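Local coordinates for protein L544 (Acanthamoeba polyphaga mimivirus, PDB 4AMQ) that binds divalent metal ions through acidic residues and is probably a nucleotidyl transferase, thought to take part in transcription-coupled DNA repair, at residues Leu162-Val172 with Leu179-Val190. Numbering follows the deposited sequence.
Sequences LYKLRWTSSEV and LRGGIEVSFQDV
Trp167 receives the edge of Phe187 on one face of its indole. The two rings form a T-shaped pair, with planes at 87° and the centroids of the Trp167 six-membered ring and the Phe187 ring 4.8 Å apart. Phe187 CD1 points at the ring fusion, 3.5 Å from Trp167 CD2. With chi1 at -171°, the Phe187 side chain extends away from its own backbone N and brings CD1 over the indole. Phe187 CB adds a CH-pi contact over the same six-membered ring. The far end of the indole reaches the start of helix 187-192, where Trp167 CH2 lies 3.3 Å from Phe187 N. Val190 CG2 and Val185 CG1 meet this end obliquely, Val190 CG2 at 3.8 Å from Trp167 CZ2. Trp167 NE1 is hydrogen-bonded to Cys106 O of the neighbouring strand 99-108, which helps fix the ring's rotation.

Leu165, on the same face of strand 164-167 as Trp167, crosses Leu179 at about a right angle; Leu165 CD2 is 3.7 Å from Leu179 CD1. Beyond it, Leu162 CD2 sits over one guanidinium face of Arg180, 3.6 Å from Arg180 CZ. The bend at chi2 (-78°) brings the guanidinium to Leu162.

The contact packs hairpin 176-186 and helix 187-192 onto one sheet face, at outermost strand 164-167. Around Trp167 and Leu165 cohesion rests on buried apolar and aromatic contact; at the partly exposed end an aliphatic group covers a cation's flat face, while Arg180 NH1 bonds Ile127 O.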
loop_
_atom_site.group_PDB
_atom_site.type_symbol
_atom_site.label_atom_id
_atom_site.label_comp_id
_atom_site.label_asym_id
_atom_site.label_seq_id
_atom_site.Cartn_x
_atom_site.Cartn_y
_atom_site.Cartn_z
ATOM N N LEU A 162 -2.357 9.107 -11.761
ATOM C CA LEU A 162 -2.348 9.646 -13.116
ATOM C C LEU A 162 -0.952 10.108 -13.531
ATOM O O LEU A 162 -0.581 10.008 -14.700
ATOM C CB LEU A 162 -3.357 10.789 -13.239
ATOM C CG LEU A 162 -4.819 10.362 -13.090
ATOM C CD1 LEU A 162 -5.717 11.550 -12.775
ATOM C CD2 LEU A 162 -5.289 9.638 -14.341
ATOM N N TYR A 163 -0.182 10.610 -12.571
ATOM C CA TYR A 163 1.200 10.998 -12.835
ATOM C C TYR A 163 2.082 9.769 -13.028
ATOM O O TYR A 163 2.828 9.683 -14.000
ATOM C CB TYR A 163 1.749 11.882 -11.711
ATOM C CG TYR A 163 3.212 12.229 -11.872
ATOM C CD1 TYR A 163 3.714 12.648 -13.096
ATOM C CD2 TYR A 163 4.089 12.145 -10.799
ATOM C CE1 TYR A 163 5.046 12.965 -13.250
ATOM C CE2 TYR A 163 5.427 12.465 -10.942
ATOM C CZ TYR A 163 5.899 12.873 -12.170
ATOM O OH TYR A 163 7.230 13.192 -12.324
ATOM N N LYS A 164 1.989 8.818 -12.103
ATOM C CA LYS A 164 2.739 7.569 -12.212
ATOM C C LYS A 164 1.973 6.550 -13.049
ATOM O O LYS A 164 0.826 6.227 -12.745
ATOM C CB LYS A 164 3.025 6.988 -10.827
ATOM C CG LYS A 164 3.724 7.948 -9.888
ATOM C CD LYS A 164 5.089 8.360 -10.418
ATOM C CE LYS A 164 6.087 7.215 -10.346
ATOM N NZ LYS A 164 7.443 7.644 -10.793
ATOM N N LEU A 165 2.612 6.045 -14.100
ATOM C CA LEU A 165 1.968 5.089 -14.990
ATOM C C LEU A 165 1.875 3.695 -14.373
ATOM O O LEU A 165 2.887 3.015 -14.185
ATOM C CB LEU A 165 2.696 5.026 -16.332
ATOM C CG LEU A 165 2.660 6.296 -17.187
ATOM C CD1 LEU A 165 3.434 6.095 -18.477
ATOM C CD2 LEU A 165 1.223 6.700 -17.482
ATOM N N ARG A 166 0.654 3.277 -14.057
ATOM C CA ARG A 166 0.418 1.928 -13.565
ATOM C C ARG A 166 -0.057 1.051 -14.716
ATOM O O ARG A 166 -1.173 1.211 -15.208
ATOM C CB ARG A 166 -0.614 1.932 -12.431
ATOM C CG ARG A 166 -0.307 2.925 -11.315
ATOM C CD ARG A 166 -1.147 2.664 -10.063
ATOM N NE ARG A 166 -2.579 2.830 -10.297
ATOM C CZ ARG A 166 -3.502 2.792 -9.338
ATOM N NH1 ARG A 166 -3.143 2.597 -8.078
ATOM N NH2 ARG A 166 -4.784 2.953 -9.637
ATOM N N TRP A 167 0.798 0.134 -15.155
ATOM C CA TRP A 167 0.459 -0.767 -16.250
ATOM C C TRP A 167 -0.229 -2.025 -15.721
ATOM O O TRP A 167 0.230 -2.629 -14.751
ATOM C CB TRP A 167 1.720 -1.151 -17.033
ATOM C CG TRP A 167 2.415 0.019 -17.680
ATOM C CD1 TRP A 167 3.055 1.044 -17.046
ATOM C CD2 TRP A 167 2.546 0.274 -19.085
ATOM N NE1 TRP A 167 3.567 1.925 -17.967
ATOM C CE2 TRP A 167 3.268 1.475 -19.226
ATOM C CE3 TRP A 167 2.115 -0.394 -20.236
ATOM C CZ2 TRP A 167 3.572 2.022 -20.471
ATOM C CZ3 TRP A 167 2.418 0.150 -21.472
ATOM C CH2 TRP A 167 3.139 1.347 -21.580
ATOM N N THR A 168 -1.335 -2.415 -16.349
ATOM C CA THR A 168 -1.950 -3.704 -16.054
ATOM C C THR A 168 -1.184 -4.786 -16.803
ATOM O O THR A 168 -0.399 -4.481 -17.705
ATOM C CB THR A 168 -3.430 -3.757 -16.482
ATOM O OG1 THR A 168 -3.530 -3.513 -17.888
ATOM C CG2 THR A 168 -4.249 -2.715 -15.730
ATOM N N SER A 169 -1.409 -6.042 -16.432
ATOM C CA SER A 169 -0.749 -7.163 -17.096
ATOM C C SER A 169 -1.052 -7.198 -18.587
ATOM O O SER A 169 -0.171 -7.475 -19.396
ATOM C CB SER A 169 -1.155 -8.493 -16.453
ATOM O OG SER A 169 -0.531 -8.662 -15.192
ATOM N N SER A 170 -2.300 -6.924 -18.947
ATOM C CA SER A 170 -2.708 -6.961 -20.347
ATOM C C SER A 170 -2.114 -5.793 -21.127
ATOM O O SER A 170 -1.805 -5.919 -22.310
ATOM C CB SER A 170 -4.232 -6.957 -20.468
ATOM O OG SER A 170 -4.775 -5.745 -19.981
ATOM N N GLU A 171 -1.960 -4.654 -20.460
ATOM C CA GLU A 171 -1.328 -3.494 -21.079
ATOM C C GLU A 171 0.153 -3.770 -21.320
ATOM O O GLU A 171 0.716 -3.336 -22.323
ATOM C CB GLU A 171 -1.519 -2.238 -20.220
ATOM C CG GLU A 171 -2.951 -1.704 -20.216
ATOM C CD GLU A 171 -3.151 -0.520 -19.283
ATOM O OE1 GLU A 171 -2.212 -0.178 -18.532
ATOM O OE2 GLU A 171 -4.252 0.072 -19.298
ATOM N N VAL A 172 0.776 -4.503 -20.401
ATOM C CA VAL A 172 2.179 -4.875 -20.547
ATOM C C VAL A 172 2.358 -5.875 -21.684
ATOM O O VAL A 172 3.211 -5.690 -22.552
ATOM C CB VAL A 172 2.758 -5.465 -19.246
ATOM C CG1 VAL A 172 4.138 -6.057 -19.498
ATOM C CG2 VAL A 172 2.826 -4.396 -18.168
ATOM N N LEU A 179 -3.438 6.713 -22.394
ATOM C CA LEU A 179 -3.576 7.651 -21.286
ATOM C C LEU A 179 -4.834 8.497 -21.437
ATOM O O LEU A 179 -5.502 8.458 -22.470
ATOM C CB LEU A 179 -2.351 8.567 -21.197
ATOM C CG LEU A 179 -1.026 8.000 -20.676
ATOM C CD1 LEU A 179 -1.117 6.507 -20.384
ATOM C CD2 LEU A 179 0.103 8.295 -21.653
ATOM N N ARG A 180 -5.154 9.260 -20.395
ATOM C CA ARG A 180 -6.275 10.189 -20.437
ATOM C C ARG A 180 -6.196 11.053 -21.690
ATOM O O ARG A 180 -5.104 11.422 -22.133
ATOM C CB ARG A 180 -6.277 11.086 -19.195
ATOM C CG ARG A 180 -6.592 10.371 -17.884
ATOM C CD ARG A 180 -8.086 10.111 -17.725
ATOM N NE ARG A 180 -8.400 9.461 -16.455
ATOM C CZ ARG A 180 -8.699 10.119 -15.339
ATOM N NH1 ARG A 180 -8.715 11.443 -15.336
ATOM N NH2 ARG A 180 -8.976 9.458 -14.223
ATOM N N GLY A 181 -7.354 11.373 -22.262
ATOM C CA GLY A 181 -7.412 12.218 -23.440
ATOM C C GLY A 181 -7.138 11.465 -24.727
ATOM O O GLY A 181 -7.254 12.022 -25.818
ATOM N N GLY A 182 -6.766 10.196 -24.600
ATOM C CA GLY A 182 -6.510 9.358 -25.758
ATOM C C GLY A 182 -5.054 9.310 -26.186
ATOM O O GLY A 182 -4.736 8.808 -27.267
ATOM N N ILE A 183 -4.166 9.827 -25.341
ATOM C CA ILE A 183 -2.735 9.824 -25.639
ATOM C C ILE A 183 -2.164 8.408 -25.595
ATOM O O ILE A 183 -2.379 7.672 -24.635
ATOM C CB ILE A 183 -1.949 10.723 -24.663
ATOM C CG1 ILE A 183 -2.571 12.121 -24.606
ATOM C CG2 ILE A 183 -0.480 10.796 -25.063
ATOM C CD1 ILE A 183 -2.716 12.786 -25.959
ATOM N N GLU A 184 -1.431 8.037 -26.639
ATOM C CA GLU A 184 -0.860 6.697 -26.747
ATOM C C GLU A 184 0.561 6.646 -26.187
ATOM O O GLU A 184 1.327 7.598 -26.332
ATOM C CB GLU A 184 -0.863 6.240 -28.209
ATOM C CG GLU A 184 -0.235 7.242 -29.184
ATOM C CD GLU A 184 -1.205 8.327 -29.634
ATOM O OE1 GLU A 184 -1.970 8.078 -30.590
ATOM O OE2 GLU A 184 -1.203 9.428 -29.040
ATOM N N VAL A 185 0.911 5.535 -25.547
ATOM C CA VAL A 185 2.254 5.368 -24.998
ATOM C C VAL A 185 2.684 3.908 -25.071
ATOM O O VAL A 185 1.858 3.004 -24.946
ATOM C CB VAL A 185 2.333 5.856 -23.542
ATOM C CG1 VAL A 185 1.740 4.816 -22.603
ATOM C CG2 VAL A 185 3.773 6.159 -23.164
ATOM N N SER A 186 3.976 3.680 -25.283
ATOM C CA SER A 186 4.492 2.324 -25.435
ATOM C C SER A 186 5.439 1.947 -24.299
ATOM O O SER A 186 6.195 2.782 -23.802
ATOM C CB SER A 186 5.186 2.159 -26.788
ATOM O OG SER A 186 5.807 0.889 -26.888
ATOM N N PHE A 187 5.397 0.680 -23.900
ATOM C CA PHE A 187 6.126 0.220 -22.725
ATOM C C PHE A 187 7.636 0.245 -22.922
ATOM O O PHE A 187 8.385 0.563 -22.001
ATOM C CB PHE A 187 5.673 -1.183 -22.326
ATOM C CG PHE A 187 6.212 -1.637 -21.003
ATOM C CD1 PHE A 187 5.586 -1.274 -19.822
ATOM C CD2 PHE A 187 7.348 -2.423 -20.938
ATOM C CE1 PHE A 187 6.083 -1.691 -18.602
ATOM C CE2 PHE A 187 7.850 -2.842 -19.722
ATOM C CZ PHE A 187 7.216 -2.477 -18.552
ATOM N N GLN A 188 8.088 -0.096 -24.123
ATOM C CA GLN A 188 9.514 -0.079 -24.409
ATOM C C GLN A 188 10.105 1.318 -24.225
ATOM O O GLN A 188 11.203 1.466 -23.689
ATOM C CB GLN A 188 9.792 -0.600 -25.818
ATOM C CG GLN A 188 11.267 -0.647 -26.165
ATOM C CD GLN A 188 12.084 -1.362 -25.107
ATOM O OE1 GLN A 188 11.758 -2.481 -24.706
ATOM N NE2 GLN A 188 13.141 -0.711 -24.635
ATOM N N ASP A 189 9.373 2.341 -24.662
ATOM C CA ASP A 189 9.825 3.720 -24.519
ATOM C C ASP A 189 10.020 4.040 -23.046
ATOM O O ASP A 189 11.020 4.641 -22.653
ATOM C CB ASP A 189 8.804 4.696 -25.113
ATOM C CG ASP A 189 8.789 4.691 -26.631
ATOM O OD1 ASP A 189 9.477 3.844 -27.243
ATOM O OD2 ASP A 189 8.070 5.533 -27.211
ATOM N N VAL A 190 9.056 3.622 -22.234
ATOM C CA VAL A 190 9.075 3.912 -20.804
ATOM C C VAL A 190 10.266 3.281 -20.078
ATOM O O VAL A 190 10.912 3.934 -19.263
ATOM C CB VAL A 190 7.759 3.484 -20.129
ATOM C CG1 VAL A 190 7.871 3.605 -18.628
ATOM C CG2 VAL A 190 6.600 4.327 -20.653
#